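Local atomic coordinates of 6'''-hydroxyparomomycin C oxidase (Microbacterium trichothecenolyticum, PDB entry 7DVE), a protein that uses bound FAD and oxygen to oxidise the C3 hydroxyl of the sugar of C-glycosides such as isoorientin and mangiferin, releasing hydrogen peroxide. Residues 97-102 with 112-117; 108-113 with 437-442. One frame throughout, in Å; residues are numbered along the deposited sequence.

Contact 1: 97-102 with 112-117; sequences TYLLES and LPVAAF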
loop_
_atom_site.group_PDB
_atom_site.type_symbol
_atom_site.label_atom_id
_atom_site.label_comp_id
_atom_site.label_asym_id
_atom_site.label_seq_id
_atom_site.Cartn_x
_atom_site.Cartn_y
_atom_site.Cartn_z
ATOM N N THR A 97 -5.363 0.590 11.997
ATOM C CA THR A 97 -5.967 1.467 11.006
ATOM C C THR A 97 -7.217 2.115 11.596
ATOM O O THR A 97 -7.720 1.701 12.641
ATOM C CB THR A 97 -6.340 0.724 9.721
ATOM O OG1 THR A 97 -7.493 -0.088 9.969
ATOM C CG2 THR A 97 -5.210 -0.138 9.242
ATOM N N TYR A 98 -7.721 3.138 10.913
ATOM C CA TYR A 98 -8.975 3.774 11.300
ATOM C C TYR A 98 -9.785 4.111 10.057
ATOM O O TYR A 98 -9.257 4.212 8.942
ATOM C CB TYR A 98 -8.756 5.033 12.158
ATOM C CG TYR A 98 -7.989 6.152 11.483
ATOM C CD1 TYR A 98 -6.607 6.045 11.272
ATOM C CD2 TYR A 98 -8.630 7.335 11.091
ATOM C CE1 TYR A 98 -5.901 7.053 10.686
ATOM C CE2 TYR A 98 -7.919 8.355 10.496
ATOM C CZ TYR A 98 -6.556 8.204 10.295
ATOM O OH TYR A 98 -5.837 9.211 9.706
ATOM N N LEU A 99 -11.086 4.264 10.265
ATOM C CA LEU A 99 -12.030 4.515 9.189
ATOM C C LEU A 99 -12.419 5.980 9.180
ATOM O O LEU A 99 -12.178 6.716 10.135
ATOM C CB LEU A 99 -13.287 3.646 9.343
ATOM C CG LEU A 99 -13.082 2.134 9.475
ATOM C CD1 LEU A 99 -14.403 1.438 9.548
ATOM C CD2 LEU A 99 -12.296 1.611 8.302
ATOM N N LEU A 100 -13.037 6.402 8.085
ATOM C CA LEU A 100 -13.739 7.678 8.105
ATOM C C LEU A 100 -14.888 7.609 9.103
ATOM O O LEU A 100 -15.566 6.582 9.227
ATOM C CB LEU A 100 -14.273 8.022 6.718
ATOM C CG LEU A 100 -13.251 8.473 5.670
ATOM C CD1 LEU A 100 -13.948 8.771 4.345
ATOM C CD2 LEU A 100 -12.524 9.701 6.178
ATOM N N GLU A 101 -15.101 8.706 9.831
ATOM C CA GLU A 101 -16.251 8.771 10.715
ATOM C C GLU A 101 -17.537 9.095 9.965
ATOM O O GLU A 101 -18.627 8.686 10.398
ATOM C CB GLU A 101 -15.999 9.797 11.815
ATOM C CG GLU A 101 -15.713 9.140 13.149
ATOM C CD GLU A 101 -14.937 10.027 14.100
ATOM O OE1 GLU A 101 -13.776 10.389 13.776
ATOM O OE2 GLU A 101 -15.497 10.360 15.166
ATOM N N SER A 102 -17.433 9.841 8.868
ATOM C CA SER A 102 -18.563 10.134 7.990
ATOM C C SER A 102 -18.005 10.481 6.613
ATOM O O SER A 102 -16.788 10.522 6.410
ATOM C CB SER A 102 -19.419 11.270 8.552
ATOM O OG SER A 102 -18.596 12.290 9.090
ATOM N N LEU A 112 -17.459 3.782 -0.134
ATOM C CA LEU A 112 -16.363 2.944 0.344
ATOM C C LEU A 112 -16.478 2.847 1.861
ATOM O O LEU A 112 -15.711 3.487 2.595
ATOM C CB LEU A 112 -15.013 3.522 -0.074
ATOM C CG LEU A 112 -14.692 3.537 -1.578
ATOM C CD1 LEU A 112 -13.376 4.277 -1.818
ATOM C CD2 LEU A 112 -14.580 2.106 -2.094
ATOM N N PRO A 113 -17.429 2.056 2.370
ATOM C CA PRO A 113 -17.733 2.136 3.819
ATOM C C PRO A 113 -16.533 1.895 4.724
ATOM O O PRO A 113 -16.426 2.572 5.753
ATOM C CB PRO A 113 -18.839 1.078 4.024
ATOM C CG PRO A 113 -19.180 0.513 2.678
ATOM C CD PRO A 113 -18.478 1.334 1.618
ATOM N N VAL A 114 -15.604 0.997 4.364
ATOM C CA VAL A 114 -14.441 0.747 5.216
ATOM C C VAL A 114 -13.122 1.249 4.608
ATOM O O VAL A 114 -12.052 0.679 4.866
ATOM C CB VAL A 114 -14.331 -0.755 5.571
ATOM C CG1 VAL A 114 -15.524 -1.188 6.426
ATOM C CG2 VAL A 114 -14.184 -1.614 4.306
ATOM N N ALA A 115 -13.168 2.317 3.819
ATOM C CA ALA A 115 -11.950 3.054 3.488
ATOM C C ALA A 115 -11.192 3.379 4.764
ATOM O O ALA A 115 -11.764 3.944 5.698
ATOM C CB ALA A 115 -12.292 4.350 2.739
ATOM N N ALA A 116 -9.895 3.023 4.804
ATOM C CA ALA A 116 -9.118 3.093 6.036
ATOM C C ALA A 116 -7.791 3.818 5.824
ATOM O O ALA A 116 -7.364 4.072 4.697
ATOM C CB ALA A 116 -8.877 1.696 6.618
ATOM N N PHE A 117 -7.151 4.156 6.950
ATOM C CA PHE A 117 -5.892 4.882 6.999
ATOM C C PHE A 117 -5.058 4.342 8.152
ATOM O O PHE A 117 -5.587 3.707 9.069
ATOM C CB PHE A 117 -6.088 6.387 7.219
ATOM C CG PHE A 117 -7.214 6.988 6.430
ATOM C CD1 PHE A 117 -8.512 6.980 6.930
ATOM C CD2 PHE A 117 -6.969 7.595 5.211
ATOM C CE1 PHE A 117 -9.533 7.520 6.231
ATOM C CE2 PHE A 117 -8.016 8.157 4.486
ATOM C CZ PHE A 117 -9.297 8.120 5.004
HETATM O O HOH W 1 -14.272 4.754 6.185
#
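Y98 and F117 face each other as an antiparallel hydrogen-bonded pair. Y98 N donates to F117 O at 2.9 Å. F117 N returns the bond to Y98 O. Both side chains lie on the same face of this short ladder. F117 can be followed outward. Its CB sits over the face of the Y98 ring, 3.9 Å from the centroid, a CH-pi contact. CG lies near Y98 CZ. CD1 touches Y98 O at 3.5 Å and also meets Y98 CE2. CE1 and CZ reach the isobutyl end of L100, with CE1 3.7 Å from L100 CD2, and L100 CG lies in plane at the ring edge. The two rings meet obliquely, their planes at 38°. Y98 CG stands between its own N and carbonyl carbon (chi1 62°), which lays the ring over F117 CB. Y98 OH bonds to S119 OG. With an alanine here in place of Y98, F117 CB would probably lose the ring that covers it, and S119 OG this partner. L99 CD2 packs on A116 CB at 3.8 Å and also touches V114. Beyond L99 the backbones part, and a water fills in. It accepts from L100 N and donates to P113 O and to A115 O, the last at 2.7 Å. R91 also binds P113 O and L100 O. T97 touches the FAD. Other parts of the fold touch this pair of strands: M398 and L400 of strand 396-401 touch F117 and L100 respectively, and R276 of helix 276-283 touches the side chains of Y98 and F117.

Contact 2: 108-113 with 437-442; sequences GEDGLP and MPLGAS
L439 CG lies beside its backbone N and anti to the carbonyl carbon (chi1 -61°), and the chain then extends (chi2 175°), which carries CD1 to D110 and G111. L112 has the same chain shape, and the two leucines cross at about a right angle. L112 CD2 touches L439 CB at 3.8 Å and G440 N at 3.6 Å. Farther out, L439 CD1 rests on G111 O and on D110 CB, the latter 3.6 Å away. The carboxylate of D110 has its partner elsewhere, in L404 N. P113 meets the same leucine obliquely, with CD 4.0 Å from L439 CB. L439 O lies 3.3 Å from P113 N, but proline has no hydrogen to give. The contacts between side chains of these segments are apolar. G440 fits because a side chain there would point at L112 and jam against the carbonyl O of L439. Its N bonds to D297. P438 to A441 form a type II beta turn, closed by A441 N to P438 O at 2.9 Å, with glycine in the third position, where positive phi is usual. This turn follows strand 427-436 and lies just before H444, the inferred proton acceptor of this GMC oxidoreductase.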
loop_
_atom_site.group_PDB
_atom_site.type_symbol
_atom_site.label_atom_id
_atom_site.label_comp_id
_atom_site.label_asym_id
_atom_site.label_seq_id
_atom_site.Cartn_x
_atom_site.Cartn_y
_atom_site.Cartn_z
ATOM N N GLY A 108 -27.549 7.120 -2.162
ATOM C CA GLY A 108 -27.830 6.313 -3.330
ATOM C C GLY A 108 -26.614 5.672 -3.965
ATOM O O GLY A 108 -26.751 5.046 -5.021
ATOM N N GLU A 109 -25.442 5.791 -3.351
ATOM C CA GLU A 109 -24.176 5.300 -3.882
ATOM C C GLU A 109 -23.665 4.142 -3.044
ATOM O O GLU A 109 -24.016 4.001 -1.870
ATOM C CB GLU A 109 -23.131 6.423 -3.909
ATOM C CG GLU A 109 -23.528 7.561 -4.843
ATOM C CD GLU A 109 -22.431 8.586 -5.054
ATOM O OE1 GLU A 109 -21.334 8.383 -4.508
ATOM O OE2 GLU A 109 -22.661 9.581 -5.794
ATOM N N ASP A 110 -22.808 3.316 -3.656
ATOM C CA ASP A 110 -22.154 2.244 -2.910
ATOM C C ASP A 110 -21.223 2.795 -1.842
ATOM O O ASP A 110 -21.121 2.224 -0.746
ATOM C CB ASP A 110 -21.385 1.326 -3.861
ATOM C CG ASP A 110 -22.275 0.752 -4.939
ATOM O OD1 ASP A 110 -22.992 -0.230 -4.660
ATOM O OD2 ASP A 110 -22.272 1.288 -6.074
ATOM N N GLY A 111 -20.527 3.890 -2.145
ATOM C CA GLY A 111 -19.458 4.410 -1.296
ATOM C C GLY A 111 -18.333 3.407 -1.074
ATOM O O GLY A 111 -18.241 2.349 -1.700
ATOM N N LEU A 112 -17.459 3.782 -0.134
ATOM C CA LEU A 112 -16.363 2.944 0.344
ATOM C C LEU A 112 -16.478 2.847 1.861
ATOM O O LEU A 112 -15.711 3.487 2.595
ATOM C CB LEU A 112 -15.013 3.522 -0.074
ATOM C CG LEU A 112 -14.692 3.537 -1.578
ATOM C CD1 LEU A 112 -13.376 4.277 -1.818
ATOM C CD2 LEU A 112 -14.580 2.106 -2.094
ATOM N N PRO A 113 -17.429 2.056 2.370
ATOM C CA PRO A 113 -17.733 2.136 3.819
ATOM C C PRO A 113 -16.533 1.895 4.724
ATOM O O PRO A 113 -16.426 2.572 5.753
ATOM C CB PRO A 113 -18.839 1.078 4.024
ATOM C CG PRO A 113 -19.180 0.513 2.678
ATOM C CD PRO A 113 -18.478 1.334 1.618
ATOM N N MET A 437 -16.257 -8.692 0.594
ATOM C CA MET A 437 -15.935 -7.743 1.659
ATOM C C MET A 437 -16.575 -6.378 1.371
ATOM O O MET A 437 -16.872 -6.061 0.231
ATOM C CB MET A 437 -14.422 -7.579 1.772
ATOM C CG MET A 437 -13.663 -8.791 2.324
ATOM S SD MET A 437 -14.247 -9.316 3.919
ATOM C CE MET A 437 -13.789 -7.901 4.922
ATOM N N PRO A 438 -16.805 -5.546 2.384
ATOM C CA PRO A 438 -17.337 -4.205 2.104
ATOM C C PRO A 438 -16.323 -3.352 1.347
ATOM O O PRO A 438 -15.108 -3.441 1.563
ATOM C CB PRO A 438 -17.634 -3.612 3.491
ATOM C CG PRO A 438 -17.103 -4.568 4.494
ATOM C CD PRO A 438 -16.745 -5.868 3.819
ATOM N N LEU A 439 -16.841 -2.492 0.470
ATOM C CA LEU A 439 -15.975 -1.712 -0.396
ATOM C C LEU A 439 -15.003 -0.884 0.430
ATOM O O LEU A 439 -15.354 -0.359 1.491
ATOM C CB LEU A 439 -16.799 -0.819 -1.318
ATOM C CG LEU A 439 -17.710 -1.670 -2.206
ATOM C CD1 LEU A 439 -18.635 -0.808 -3.063
ATOM C CD2 LEU A 439 -16.895 -2.616 -3.067
ATOM N N GLY A 440 -13.764 -0.796 -0.060
ATOM C CA GLY A 440 -12.676 -0.230 0.701
ATOM C C GLY A 440 -11.875 -1.250 1.473
ATOM O O GLY A 440 -10.755 -0.943 1.905
ATOM N N ALA A 441 -12.401 -2.463 1.644
ATOM C CA ALA A 441 -11.717 -3.460 2.446
ATOM C C ALA A 441 -10.358 -3.845 1.877
ATOM O O ALA A 441 -9.496 -4.259 2.642
ATOM C CB ALA A 441 -12.583 -4.703 2.585
ATOM N N SER A 442 -10.136 -3.707 0.561
ATOM C CA SER A 442 -8.851 -4.109 -0.008
ATOM C C SER A 442 -7.698 -3.227 0.462
ATOM O O SER A 442 -6.546 -3.657 0.391
ATOM C CB SER A 442 -8.903 -4.097 -1.550
ATOM O OG SER A 442 -8.851 -2.777 -2.070
#

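How the contacts relate
Contacts 1 and 2 share L112 and P113, and their centres are 10 Å apart. The chain leaves the contact with 437-442 and turns at once toward the contact with 97-102. V114 joins them: V114 N probably bonds to L439 O, at 3.2 Å, and V114 CG2 packs 3.4 Å from P438 O. Y445 OH adds a second tie, bonding to A116 N of contact 1 and G440 O of contact 2. Contact 1 borders the cofactor, since the side chain of T97 is about 4 Å from FAD. Contact 2 lies farther off: residue G440 is separated by about 11 Å from FAD and by about 8 Å from the side chain of H444, the inferred proton acceptor.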